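TRNA modification GTPase MnmE (PDB 3GEE) probably hydrolyses GTP and, with its partner MnmG, takes part in adding a carboxymethylaminomethyl group to the wobble uridine of certain tRNAs. Local coordinates at residues P17-A22 / V33-A38; G39-A44 / A93-E98; R89-E94 / E127-A132; L141-I146 / T467-F472. All blocks are in the same frame, centred on the assembly; numbering follows the deposited sequence.

Contact 1 of 4, residues P17-A22 / V33-A38; sequences PIAAIA and VRISGA. With FON (N-{[4-({[(6R)-2-amino-5-formyl-4-oxo-1,4,5,6,7,8-hexahydropteridin-6-yl]methyl}amino)phenyl]carbonyl}-L-glutamic acid), chain C.
The flat group on the protein side is the guanidinium of R34, a side chain whose CG packs on A22 CB, just past the partner strand, at 3.6 Å. At the guanidinium edge, in its plane, lies the formyl carbon CP1 of FON. O4 of the same ligand stands obliquely to the plane and takes a weak hydrogen bond from R34 NH2 at 3.1 Å. F128 adds a cation-pi contact. The two strands, 18-21 and 33-36, form an antiparallel beta hairpin of the N-terminal folate-binding domain, their directions 163° apart. I18 and S36 form a regular hydrogen-bonded pair, with I18 N to S36 O at 2.8 Å and S36 N to I18 O at 2.9 Å. Nearer the ligand, R34 N donates to A20 O at 2.9 Å, while the return bond from A20 N is weak.

R34 CG sits between the backbone N and the carbonyl carbon (chi1 61°), and bends at chi2 and chi3 turn the chain towards the pteridine ring. K476 NZ is another donor to FON, so both cationic groups line the pocket. A leucine at R34 would probably leave FON O4 without this donor and F128 without its cation. I18, A20, R34 and S36 share one face of the sheet, where helix 127-134 packs. A19, I21, V33 and I35 form the other, against which helix 105-117 packs. On that face A19 CB touches the CG2 branch of I35 at 3.5 Å.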
# COMPACT_ATOMS: atom_id res chain seq x y z
N PRO A 17 -4.24 -18.98 16.06
CA PRO A 17 -3.25 -18.09 15.47
C PRO A 17 -3.65 -17.71 14.05
O PRO A 17 -3.99 -18.59 13.24
CB PRO A 17 -1.96 -18.92 15.47
CG PRO A 17 -2.41 -20.33 15.64
CD PRO A 17 -3.64 -20.26 16.48
N ILE A 18 -3.66 -16.42 13.76
CA ILE A 18 -4.04 -15.91 12.45
C ILE A 18 -2.98 -14.95 11.96
O ILE A 18 -2.36 -14.25 12.75
CB ILE A 18 -5.42 -15.21 12.48
CG1 ILE A 18 -5.46 -14.12 13.56
CG2 ILE A 18 -6.53 -16.22 12.68
CD1 ILE A 18 -6.73 -13.32 13.57
N ALA A 19 -2.77 -14.94 10.64
CA ALA A 19 -1.79 -14.06 10.00
C ALA A 19 -2.46 -13.24 8.89
O ALA A 19 -3.47 -13.67 8.34
CB ALA A 19 -0.64 -14.88 9.44
N ALA A 20 -1.87 -12.09 8.58
CA ALA A 20 -2.38 -11.19 7.55
C ALA A 20 -1.37 -10.10 7.20
O ALA A 20 -0.64 -9.62 8.07
CB ALA A 20 -3.67 -10.55 8.01
N ILE A 21 -1.34 -9.73 5.92
CA ILE A 21 -0.65 -8.53 5.47
C ILE A 21 -1.45 -7.39 6.05
O ILE A 21 -2.67 -7.36 5.91
CB ILE A 21 -0.69 -8.41 3.93
CG1 ILE A 21 -0.46 -9.79 3.26
CG2 ILE A 21 0.25 -7.33 3.45
CD1 ILE A 21 0.93 -10.04 2.73
N ALA A 22 -0.80 -6.45 6.73
CA ALA A 22 -1.52 -5.41 7.47
C ALA A 22 -1.43 -4.05 6.79
O ALA A 22 -2.17 -3.12 7.14
CB ALA A 22 -1.01 -5.33 8.90
N VAL A 33 3.56 -7.85 8.13
CA VAL A 33 2.74 -9.03 8.33
C VAL A 33 2.50 -9.14 9.83
O VAL A 33 3.47 -9.16 10.61
CB VAL A 33 3.42 -10.32 7.82
CG1 VAL A 33 2.59 -11.54 8.18
CG2 VAL A 33 3.63 -10.26 6.30
N ARG A 34 1.23 -9.18 10.25
CA ARG A 34 0.93 -9.28 11.68
C ARG A 34 0.17 -10.55 12.06
O ARG A 34 -0.89 -10.85 11.51
CB ARG A 34 0.26 -8.01 12.25
CG ARG A 34 -1.07 -7.63 11.64
CD ARG A 34 -2.09 -7.29 12.72
NE ARG A 34 -2.00 -5.93 13.25
CZ ARG A 34 -3.03 -5.08 13.31
NH1 ARG A 34 -4.23 -5.44 12.87
NH2 ARG A 34 -2.87 -3.88 13.81
N ILE A 35 0.73 -11.30 13.00
CA ILE A 35 0.12 -12.55 13.46
C ILE A 35 -0.30 -12.45 14.93
O ILE A 35 0.33 -11.75 15.71
CB ILE A 35 1.02 -13.77 13.21
CG1 ILE A 35 2.12 -13.88 14.26
CG2 ILE A 35 1.66 -13.66 11.84
CD1 ILE A 35 2.83 -15.25 14.28
N SER A 36 -1.39 -13.13 15.28
CA SER A 36 -1.97 -13.03 16.62
C SER A 36 -2.67 -14.32 17.02
O SER A 36 -3.12 -15.08 16.16
CB SER A 36 -2.95 -11.86 16.69
OG SER A 36 -3.53 -11.75 17.98
N GLY A 37 -2.76 -14.56 18.32
CA GLY A 37 -3.44 -15.75 18.83
C GLY A 37 -2.58 -16.69 19.65
O GLY A 37 -1.43 -16.39 19.96
N ALA A 38 -3.16 -17.83 19.99
CA ALA A 38 -2.55 -18.78 20.90
C ALA A 38 -1.19 -19.30 20.44
O ALA A 38 -1.09 -19.97 19.41
CB ALA A 38 -3.51 -19.95 21.13
N1 FON C . 1.31 -0.11 15.39
C2 FON C . 1.64 -1.40 15.54
NA2 FON C . 2.94 -1.77 15.35
N3 FON C . 0.73 -2.36 15.87
C4 FON C . -0.57 -2.07 16.07
O4 FON C . -1.36 -2.99 16.38
C4A FON C . -1.00 -0.65 15.91
N5 FON C . -2.27 -0.09 16.09
C6 FON C . -2.18 1.21 16.78
C7 FON C . -1.65 2.11 15.67
N8 FON C . -0.29 1.64 15.40
C8A FON C . 0.05 0.33 15.56
C9 FON C . -3.47 1.73 17.41
N10 FON C . -4.10 0.75 18.28
C11 FON C . -2.62 -1.20 21.67
C12 FON C . -3.76 -0.40 21.72
C13 FON C . -4.23 0.25 20.58
C14 FON C . -3.57 0.11 19.37
C15 FON C . -2.44 -0.71 19.30
C16 FON C . -1.95 -1.36 20.45
C FON C . -2.15 -1.88 22.93
O FON C . -1.10 -2.50 22.94
N FON C . -2.94 -1.79 24.01
CA FON C . -2.53 -1.67 25.41
CB FON C . -1.80 -0.35 25.68
CG FON C . -1.10 -0.29 27.05
CD FON C . 0.21 0.46 26.96
OE1 FON C . 1.22 -0.15 26.52
OE2 FON C . 0.26 1.65 27.35
CT FON C . -3.74 -1.78 26.30
O1 FON C . -3.68 -2.51 27.31
O2 FON C . -4.76 -1.13 25.98
CP1 FON C . -3.33 -0.65 15.69
O3 FON C . -4.04 -0.12 14.85

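Contact 2 of 4, residues G39-A44 / A93-E98; sequences GVLDLA and AEQMVE. With FON (N-{[4-({[(6R)-2-amino-5-formyl-4-oxo-1,4,5,6,7,8-hexahydropteridin-6-yl]methyl}amino)phenyl]carbonyl}-L-glutamic acid), chain C.
L41 and Q95 cross at about a right angle, the leucine's isobutyl group lying against the amide end of the glutamine. Q95 carries CG anti to its backbone N (chi1 -168°) and runs extended beyond it, which sends the side chain from the loop before strand 96-102 out to the first turn of helix 40-47. L41 CG stands 3.5 Å from Q95 CG, while L41 CD2 is 3.8 Å from Q95 CD, so aliphatic stem and amide carbon are both covered. Replacing Q95 by an alanine would probably open a gap beside L41, its CG and CD2 losing the glutamine's stem and amide. G39, at the N-cap position of the helix, has its CA 3.7 Å from Q95 OE1.

Deeper in, V97 CG1 packs against the helix. With chi1 at 36° this branch lies between the backbone N and the carbonyl carbon, and it meets V40 CG1 at 3.5 Å and A44 CB at 3.8 Å, residues one helical turn apart. V40 CG1 also reaches the strand backbone, 3.7 Å from M96 CA. No hydrogen bond joins helix and strand.

E98, on the face away from the helix, extends to the ligand, where FON NA2 donates to OE1 at 2.6 Å. The arrangement is that of an alpha/beta layer in the folate-binding domain: a helix packed largely by apolar side chains on one face of a mixed sheet, with the pteridine held from the other.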
# COMPACT_ATOMS: atom_id res chain seq x y z
N GLY A 39 -0.16 -18.99 21.22
CA GLY A 39 1.18 -19.56 21.02
C GLY A 39 1.91 -18.97 19.83
O GLY A 39 2.81 -19.59 19.26
N VAL A 40 1.52 -17.76 19.48
CA VAL A 40 2.02 -17.10 18.30
C VAL A 40 3.54 -16.89 18.28
O VAL A 40 4.19 -17.15 17.27
CB VAL A 40 1.17 -15.83 18.01
CG1 VAL A 40 2.01 -14.58 17.85
CG2 VAL A 40 0.28 -16.09 16.81
N LEU A 41 4.12 -16.46 19.40
CA LEU A 41 5.56 -16.22 19.40
C LEU A 41 6.41 -17.49 19.52
O LEU A 41 7.61 -17.47 19.25
CB LEU A 41 5.97 -15.12 20.39
CG LEU A 41 5.19 -14.95 21.69
CD1 LEU A 41 5.48 -16.12 22.62
CD2 LEU A 41 5.52 -13.63 22.36
N ASP A 42 5.79 -18.60 19.91
CA ASP A 42 6.42 -19.91 19.76
C ASP A 42 6.48 -20.31 18.29
O ASP A 42 7.47 -20.88 17.84
CB ASP A 42 5.70 -20.99 20.56
CG ASP A 42 5.96 -20.88 22.05
OD1 ASP A 42 6.72 -21.71 22.58
OD2 ASP A 42 5.41 -19.95 22.68
N LEU A 43 5.41 -19.99 17.56
CA LEU A 43 5.34 -20.23 16.13
C LEU A 43 6.38 -19.36 15.42
O LEU A 43 7.14 -19.85 14.59
CB LEU A 43 3.94 -19.92 15.60
CG LEU A 43 2.89 -21.03 15.42
CD1 LEU A 43 2.99 -22.16 16.44
CD2 LEU A 43 1.50 -20.43 15.44
N ALA A 44 6.41 -18.09 15.79
CA ALA A 44 7.37 -17.14 15.23
C ALA A 44 8.78 -17.69 15.35
O ALA A 44 9.58 -17.57 14.43
CB ALA A 44 7.27 -15.81 15.94
N ALA A 93 -5.27 -7.66 22.28
CA ALA A 93 -5.23 -8.05 23.69
C ALA A 93 -4.83 -9.52 23.90
O ALA A 93 -5.08 -10.09 24.95
CB ALA A 93 -6.55 -7.73 24.40
N GLU A 94 -4.22 -10.11 22.88
CA GLU A 94 -3.62 -11.42 23.01
C GLU A 94 -2.18 -11.36 22.53
O GLU A 94 -1.67 -10.30 22.16
CB GLU A 94 -4.33 -12.49 22.18
CG GLU A 94 -5.67 -12.16 21.59
CD GLU A 94 -5.99 -13.06 20.40
OE1 GLU A 94 -6.98 -13.83 20.46
OE2 GLU A 94 -5.21 -13.00 19.42
N GLN A 95 -1.55 -12.52 22.50
CA GLN A 95 -0.17 -12.66 22.10
C GLN A 95 -0.01 -12.39 20.61
O GLN A 95 -0.60 -13.07 19.77
CB GLN A 95 0.29 -14.07 22.43
CG GLN A 95 1.77 -14.28 22.32
CD GLN A 95 2.23 -15.43 23.18
OE1 GLN A 95 2.46 -16.54 22.69
NE2 GLN A 95 2.35 -15.19 24.49
N MET A 96 0.79 -11.39 20.27
CA MET A 96 1.09 -11.16 18.87
C MET A 96 2.51 -10.71 18.60
O MET A 96 3.13 -10.04 19.43
CB MET A 96 0.07 -10.20 18.23
CG MET A 96 -0.27 -8.95 19.01
SD MET A 96 -1.76 -8.19 18.31
CE MET A 96 -1.12 -7.45 16.80
N VAL A 97 3.01 -11.11 17.44
CA VAL A 97 4.24 -10.56 16.89
C VAL A 97 3.93 -9.93 15.55
O VAL A 97 3.02 -10.38 14.85
CB VAL A 97 5.38 -11.61 16.81
CG1 VAL A 97 4.85 -12.97 16.47
CG2 VAL A 97 6.47 -11.18 15.84
N GLU A 98 4.65 -8.86 15.22
CA GLU A 98 4.46 -8.13 13.97
C GLU A 98 5.78 -8.01 13.23
O GLU A 98 6.67 -7.23 13.62
CB GLU A 98 3.91 -6.72 14.23
CG GLU A 98 2.51 -6.66 14.80
CD GLU A 98 2.02 -5.24 14.98
OE1 GLU A 98 2.85 -4.30 14.85
OE2 GLU A 98 0.81 -5.06 15.25
N1 FON C . 1.31 -0.11 15.39
C2 FON C . 1.64 -1.40 15.54
NA2 FON C . 2.94 -1.77 15.35
N3 FON C . 0.73 -2.36 15.87
C4 FON C . -0.57 -2.07 16.07
O4 FON C . -1.36 -2.99 16.38
C4A FON C . -1.00 -0.65 15.91
N5 FON C . -2.27 -0.09 16.09
C6 FON C . -2.18 1.21 16.78
C7 FON C . -1.65 2.11 15.67
N8 FON C . -0.29 1.64 15.40
C8A FON C . 0.05 0.33 15.56
C9 FON C . -3.47 1.73 17.41
N10 FON C . -4.10 0.75 18.28
C11 FON C . -2.62 -1.20 21.67
C12 FON C . -3.76 -0.40 21.72
C13 FON C . -4.23 0.25 20.58
C14 FON C . -3.57 0.11 19.37
C15 FON C . -2.44 -0.71 19.30
C16 FON C . -1.95 -1.36 20.45
C FON C . -2.15 -1.88 22.93
O FON C . -1.10 -2.50 22.94
N FON C . -2.94 -1.79 24.01
CA FON C . -2.53 -1.67 25.41
CB FON C . -1.80 -0.35 25.68
CG FON C . -1.10 -0.29 27.05
CD FON C . 0.21 0.46 26.96
OE1 FON C . 1.22 -0.15 26.52
OE2 FON C . 0.26 1.65 27.35
CT FON C . -3.74 -1.78 26.30
O1 FON C . -3.68 -2.51 27.31
O2 FON C . -4.76 -1.13 25.98
CP1 FON C . -3.33 -0.65 15.69
O3 FON C . -4.04 -0.12 14.85

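Contact 3 of 4, residues R89-E94 / E127-A132; sequences RSFTAE and EFTRRA. With FON (N-{[4-({[(6R)-2-amino-5-formyl-4-oxo-1,4,5,6,7,8-hexahydropteridin-6-yl]methyl}amino)phenyl]carbonyl}-L-glutamic acid), chain C.
F91 forms part of the wall of the folate pocket, on the loop between strands 76-85 and 96-102, where it backs onto F128, T129 and A132 of helix 127-134. F91 has CG anti to the backbone N (chi1 175°). Its CB lies 3.3 Å from FON O4, and the ring extends beyond towards the helix. At the far rim T129 OG1 sits in the ring plane, 3.4 Å from F91 CZ; this hydroxyl is bonded to K476 O. F128 CB is also at that edge, 3.9 Å from F91 CE2, while A132 CB lies over one face of the ring. S90 CA, just before, comes within 3.2 Å of FON O, the amide oxygen of the ligand.

T92 follows with its methyl turned to the helix: CG2 lies at the edge of the F128 ring, 3.7 Å from CD1. Its OG1 pairs instead with S36 OG. S90 OG donates to a lone pair of the E94 backbone O, in the carbonyl plane, at 2.6 Å, bracing the loop.

E94 and R131 cross at about a right angle, with carboxylate and guanidinium planes 52° apart. R131 NH1 approaches E94 OE2 at 3.2 Å, a salt bridge whose hydrogen bond is weak and bent. R131 NH2 bonds H16 O and also makes an ion pair with E127. S36 OG and G15 N also hydrogen-bond the buried E94 carboxylate; with R131 they would be expected to stabilise its negative charge.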
# COMPACT_ATOMS: atom_id res chain seq x y z
N ARG A 89 -1.57 -6.65 26.67
CA ARG A 89 -0.98 -5.38 26.28
C ARG A 89 -0.57 -5.39 24.81
O ARG A 89 0.60 -5.20 24.47
CB ARG A 89 0.19 -5.07 27.21
CG ARG A 89 0.45 -3.60 27.46
CD ARG A 89 1.66 -3.40 28.39
NE ARG A 89 2.76 -4.30 28.04
CZ ARG A 89 4.02 -4.18 28.47
NH1 ARG A 89 4.37 -3.17 29.27
NH2 ARG A 89 4.93 -5.07 28.08
N SER A 90 -1.56 -5.64 23.96
CA SER A 90 -1.43 -5.62 22.50
C SER A 90 -2.73 -5.09 21.90
O SER A 90 -3.69 -4.85 22.63
CB SER A 90 -1.18 -7.03 21.98
OG SER A 90 -2.39 -7.78 21.93
N PHE A 91 -2.76 -4.91 20.58
CA PHE A 91 -3.98 -4.45 19.91
C PHE A 91 -5.14 -5.43 20.10
O PHE A 91 -6.24 -5.03 20.49
CB PHE A 91 -3.74 -4.17 18.42
CG PHE A 91 -4.99 -3.82 17.67
CD1 PHE A 91 -5.59 -2.58 17.84
CD2 PHE A 91 -5.60 -4.74 16.82
CE1 PHE A 91 -6.77 -2.25 17.17
CE2 PHE A 91 -6.78 -4.43 16.14
CZ PHE A 91 -7.37 -3.18 16.32
N THR A 92 -4.90 -6.71 19.82
CA THR A 92 -5.93 -7.74 19.96
C THR A 92 -6.14 -8.16 21.40
O THR A 92 -7.08 -8.91 21.71
CB THR A 92 -5.61 -9.01 19.14
OG1 THR A 92 -4.32 -9.52 19.51
CG2 THR A 92 -5.63 -8.71 17.65
N ALA A 93 -5.27 -7.66 22.28
CA ALA A 93 -5.23 -8.05 23.69
C ALA A 93 -4.83 -9.52 23.90
O ALA A 93 -5.08 -10.09 24.95
CB ALA A 93 -6.55 -7.73 24.40
N GLU A 94 -4.22 -10.11 22.88
CA GLU A 94 -3.62 -11.42 23.01
C GLU A 94 -2.18 -11.36 22.53
O GLU A 94 -1.67 -10.30 22.16
CB GLU A 94 -4.33 -12.49 22.18
CG GLU A 94 -5.67 -12.16 21.59
CD GLU A 94 -5.99 -13.06 20.40
OE1 GLU A 94 -6.98 -13.83 20.46
OE2 GLU A 94 -5.21 -13.00 19.42
N GLU A 127 -11.03 -9.40 11.70
CA GLU A 127 -10.90 -10.31 12.84
C GLU A 127 -10.04 -9.74 13.97
O GLU A 127 -10.33 -9.97 15.15
CB GLU A 127 -10.38 -11.68 12.40
CG GLU A 127 -10.40 -12.71 13.52
CD GLU A 127 -10.18 -14.12 13.04
OE1 GLU A 127 -9.68 -14.30 11.90
OE2 GLU A 127 -10.52 -15.06 13.81
N PHE A 128 -8.99 -9.01 13.61
CA PHE A 128 -8.12 -8.40 14.61
C PHE A 128 -8.89 -7.44 15.50
O PHE A 128 -8.82 -7.54 16.72
CB PHE A 128 -6.94 -7.70 13.95
CG PHE A 128 -5.95 -8.64 13.34
CD1 PHE A 128 -4.93 -9.19 14.10
CD2 PHE A 128 -6.03 -8.97 11.99
CE1 PHE A 128 -4.00 -10.07 13.53
CE2 PHE A 128 -5.11 -9.85 11.41
CZ PHE A 128 -4.10 -10.39 12.18
N THR A 129 -9.65 -6.53 14.89
CA THR A 129 -10.43 -5.57 15.66
C THR A 129 -11.58 -6.29 16.38
O THR A 129 -11.94 -5.93 17.50
CB THR A 129 -10.98 -4.42 14.80
OG1 THR A 129 -9.89 -3.78 14.11
CG2 THR A 129 -11.69 -3.41 15.67
N ARG A 130 -12.13 -7.31 15.73
CA ARG A 130 -13.15 -8.14 16.34
C ARG A 130 -12.65 -8.73 17.66
O ARG A 130 -13.37 -8.75 18.66
CB ARG A 130 -13.56 -9.26 15.39
CG ARG A 130 -14.76 -10.04 15.83
CD ARG A 130 -14.82 -11.37 15.12
NE ARG A 130 -16.19 -11.68 14.74
CZ ARG A 130 -16.73 -11.38 13.56
NH1 ARG A 130 -16.00 -10.77 12.63
NH2 ARG A 130 -17.99 -11.70 13.31
N ARG A 131 -11.40 -9.21 17.65
CA ARG A 131 -10.80 -9.79 18.84
C ARG A 131 -10.56 -8.71 19.89
O ARG A 131 -10.76 -8.96 21.08
CB ARG A 131 -9.51 -10.53 18.51
CG ARG A 131 -9.76 -11.89 17.92
CD ARG A 131 -8.47 -12.56 17.53
NE ARG A 131 -8.72 -13.90 17.02
CZ ARG A 131 -7.76 -14.77 16.71
NH1 ARG A 131 -6.48 -14.43 16.85
NH2 ARG A 131 -8.07 -15.97 16.26
N ALA A 132 -10.16 -7.53 19.44
CA ALA A 132 -9.93 -6.40 20.34
C ALA A 132 -11.21 -6.04 21.08
O ALA A 132 -11.18 -5.70 22.27
CB ALA A 132 -9.40 -5.21 19.58
N1 FON C . 1.31 -0.11 15.39
C2 FON C . 1.64 -1.40 15.54
NA2 FON C . 2.94 -1.77 15.35
N3 FON C . 0.73 -2.36 15.87
C4 FON C . -0.57 -2.07 16.07
O4 FON C . -1.36 -2.99 16.38
C4A FON C . -1.00 -0.65 15.91
N5 FON C . -2.27 -0.09 16.09
C6 FON C . -2.18 1.21 16.78
C7 FON C . -1.65 2.11 15.67
N8 FON C . -0.29 1.64 15.40
C8A FON C . 0.05 0.33 15.56
C9 FON C . -3.47 1.73 17.41
N10 FON C . -4.10 0.75 18.28
C11 FON C . -2.62 -1.20 21.67
C12 FON C . -3.76 -0.40 21.72
C13 FON C . -4.23 0.25 20.58
C14 FON C . -3.57 0.11 19.37
C15 FON C . -2.44 -0.71 19.30
C16 FON C . -1.95 -1.36 20.45
C FON C . -2.15 -1.88 22.93
O FON C . -1.10 -2.50 22.94
N FON C . -2.94 -1.79 24.01
CA FON C . -2.53 -1.67 25.41
CB FON C . -1.80 -0.35 25.68
CG FON C . -1.10 -0.29 27.05
CD FON C . 0.21 0.46 26.96
OE1 FON C . 1.22 -0.15 26.52
OE2 FON C . 0.26 1.65 27.35
CT FON C . -3.74 -1.78 26.30
O1 FON C . -3.68 -2.51 27.31
O2 FON C . -4.76 -1.13 25.98
CP1 FON C . -3.33 -0.65 15.69
O3 FON C . -4.04 -0.12 14.85

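Contact 4 of 4, residues L141-I146 / T467-F472; sequences LQAEAI and TIFDKF
E144 lies across I468 at about a right angle, its methylene CG 3.7 Å from the CG2 branch and its carboxylate carbon CD 3.7 Å from CD1. The contact joins two parts of the helical domain that are far apart in sequence, helix 140-151 and segment 467-472 on the last helix of the chain and the turn around its last residues. E144 has CG anti to its carbonyl carbon (chi1 -68°); the extended chain carries the stem across I468, and beyond it OE2 forms a salt bridge with R413 and a hydrogen bond with H414.

The rest is carried by two phenylalanines packed one after the other, beginning at I468. The isoleucine's CG2 lies over the centre of the F469 ring, 4.2 Å above its plane, and F469 CD1 in turn covers one face of F472. Both rings present their edges to A143: F469 CZ meets the A143 methyl at 3.9 Å, with CB near the ring plane. A type I turn from F469 to F472, closed by F472 N to F469 O at 2.9 Å, brings the second ring against the first. T129, from helix 127-134, packs on A143 and F472, linking this core to the N-terminal domain. F472 CZ points edge-on to the helix backbone, where A143 O lies in the ring plane at 3.3 Å.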
# COMPACT_ATOMS: atom_id res chain seq x y z
N LEU A 141 -18.36 0.93 19.29
CA LEU A 141 -18.16 2.26 18.74
C LEU A 141 -16.71 2.43 18.29
O LEU A 141 -16.44 2.78 17.14
CB LEU A 141 -18.54 3.34 19.75
CG LEU A 141 -20.02 3.63 20.00
CD1 LEU A 141 -20.15 4.66 21.10
CD2 LEU A 141 -20.74 4.10 18.73
N GLN A 142 -15.79 2.14 19.21
CA GLN A 142 -14.36 2.27 18.96
C GLN A 142 -13.91 1.34 17.85
O GLN A 142 -13.11 1.72 17.00
CB GLN A 142 -13.57 2.00 20.23
CG GLN A 142 -13.67 3.09 21.28
CD GLN A 142 -12.97 2.72 22.58
OE1 GLN A 142 -13.33 1.74 23.23
NE2 GLN A 142 -11.96 3.49 22.94
N ALA A 143 -14.44 0.12 17.85
CA ALA A 143 -14.20 -0.83 16.77
C ALA A 143 -14.58 -0.22 15.41
O ALA A 143 -13.75 -0.15 14.50
CB ALA A 143 -14.95 -2.13 17.02
N GLU A 144 -15.83 0.23 15.30
CA GLU A 144 -16.34 0.85 14.08
C GLU A 144 -15.52 2.08 13.71
O GLU A 144 -15.30 2.36 12.53
CB GLU A 144 -17.81 1.24 14.24
CG GLU A 144 -18.76 0.07 14.36
CD GLU A 144 -20.21 0.50 14.27
OE1 GLU A 144 -20.70 0.69 13.13
OE2 GLU A 144 -20.86 0.64 15.33
N ALA A 145 -15.06 2.80 14.73
CA ALA A 145 -14.29 4.03 14.54
C ALA A 145 -12.97 3.76 13.83
O ALA A 145 -12.52 4.58 13.02
CB ALA A 145 -14.05 4.72 15.86
N ILE A 146 -12.35 2.62 14.13
CA ILE A 146 -11.09 2.26 13.49
C ILE A 146 -11.30 2.14 11.99
O ILE A 146 -10.54 2.71 11.20
CB ILE A 146 -10.48 0.96 14.05
CG1 ILE A 146 -10.02 1.16 15.50
CG2 ILE A 146 -9.32 0.51 13.18
CD1 ILE A 146 -9.93 -0.12 16.29
N THR A 467 -21.96 -7.95 10.16
CA THR A 467 -22.19 -6.87 9.20
C THR A 467 -21.20 -5.73 9.39
O THR A 467 -20.86 -5.04 8.44
CB THR A 467 -23.65 -6.33 9.22
OG1 THR A 467 -23.97 -5.85 10.53
CG2 THR A 467 -24.65 -7.41 8.81
N ILE A 468 -20.72 -5.54 10.63
CA ILE A 468 -19.72 -4.52 10.91
C ILE A 468 -18.33 -4.92 10.42
O ILE A 468 -17.66 -4.15 9.73
CB ILE A 468 -19.67 -4.14 12.41
CG1 ILE A 468 -20.95 -3.41 12.82
CG2 ILE A 468 -18.45 -3.27 12.72
CD1 ILE A 468 -21.04 -3.07 14.29
N PHE A 469 -17.90 -6.13 10.76
CA PHE A 469 -16.53 -6.55 10.47
C PHE A 469 -16.29 -7.11 9.07
O PHE A 469 -15.17 -7.03 8.57
CB PHE A 469 -16.00 -7.48 11.57
CG PHE A 469 -15.86 -6.82 12.91
CD1 PHE A 469 -15.00 -5.74 13.08
CD2 PHE A 469 -16.60 -7.26 14.00
CE1 PHE A 469 -14.87 -5.12 14.31
CE2 PHE A 469 -16.48 -6.64 15.24
CZ PHE A 469 -15.62 -5.57 15.39
N ASP A 470 -17.32 -7.66 8.44
CA ASP A 470 -17.22 -8.06 7.03
C ASP A 470 -16.90 -6.84 6.16
O ASP A 470 -16.28 -6.96 5.10
CB ASP A 470 -18.51 -8.73 6.54
CG ASP A 470 -18.60 -10.19 6.97
OD1 ASP A 470 -19.74 -10.70 7.12
OD2 ASP A 470 -17.54 -10.84 7.17
N LYS A 471 -17.31 -5.67 6.65
CA LYS A 471 -17.04 -4.38 6.02
C LYS A 471 -15.56 -4.01 6.10
O LYS A 471 -15.07 -3.23 5.29
CB LYS A 471 -17.89 -3.31 6.71
CG LYS A 471 -18.18 -2.08 5.88
CD LYS A 471 -19.46 -1.38 6.35
CE LYS A 471 -20.69 -2.25 6.09
NZ LYS A 471 -21.97 -1.50 6.26
N PHE A 472 -14.86 -4.56 7.10
CA PHE A 472 -13.42 -4.36 7.26
C PHE A 472 -12.67 -5.21 6.25
O PHE A 472 -13.24 -6.11 5.64
CB PHE A 472 -12.98 -4.80 8.66
CG PHE A 472 -13.25 -3.79 9.75
CD1 PHE A 472 -14.53 -3.30 9.97
CD2 PHE A 472 -12.22 -3.37 10.59
CE1 PHE A 472 -14.77 -2.38 10.98
CE2 PHE A 472 -12.46 -2.46 11.60
CZ PHE A 472 -13.74 -1.97 11.80

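Overall arrangement
From the N terminus, contact 1 closes the short hairpin of strands 18-21 and 30-36. The chain then enters helix 40-47, and contact 2 closes a longer loop when strand 96-102 arrives beside strand 30-36, with G37 N and I35 N facing Q95 O and V97 O. Contact 3 opens at 89-94 before that loop is finished, sharing A93 and E94 with contact 2, so the two loops cross; it closes at helix 127-134. S36 ties contact 1 to both through T92 and E94. Contact 4 opens only afterwards, at helix 140-151, and spans 320 residues, including the G domain, to the C-terminal helix. T129 joins contacts 3 and 4.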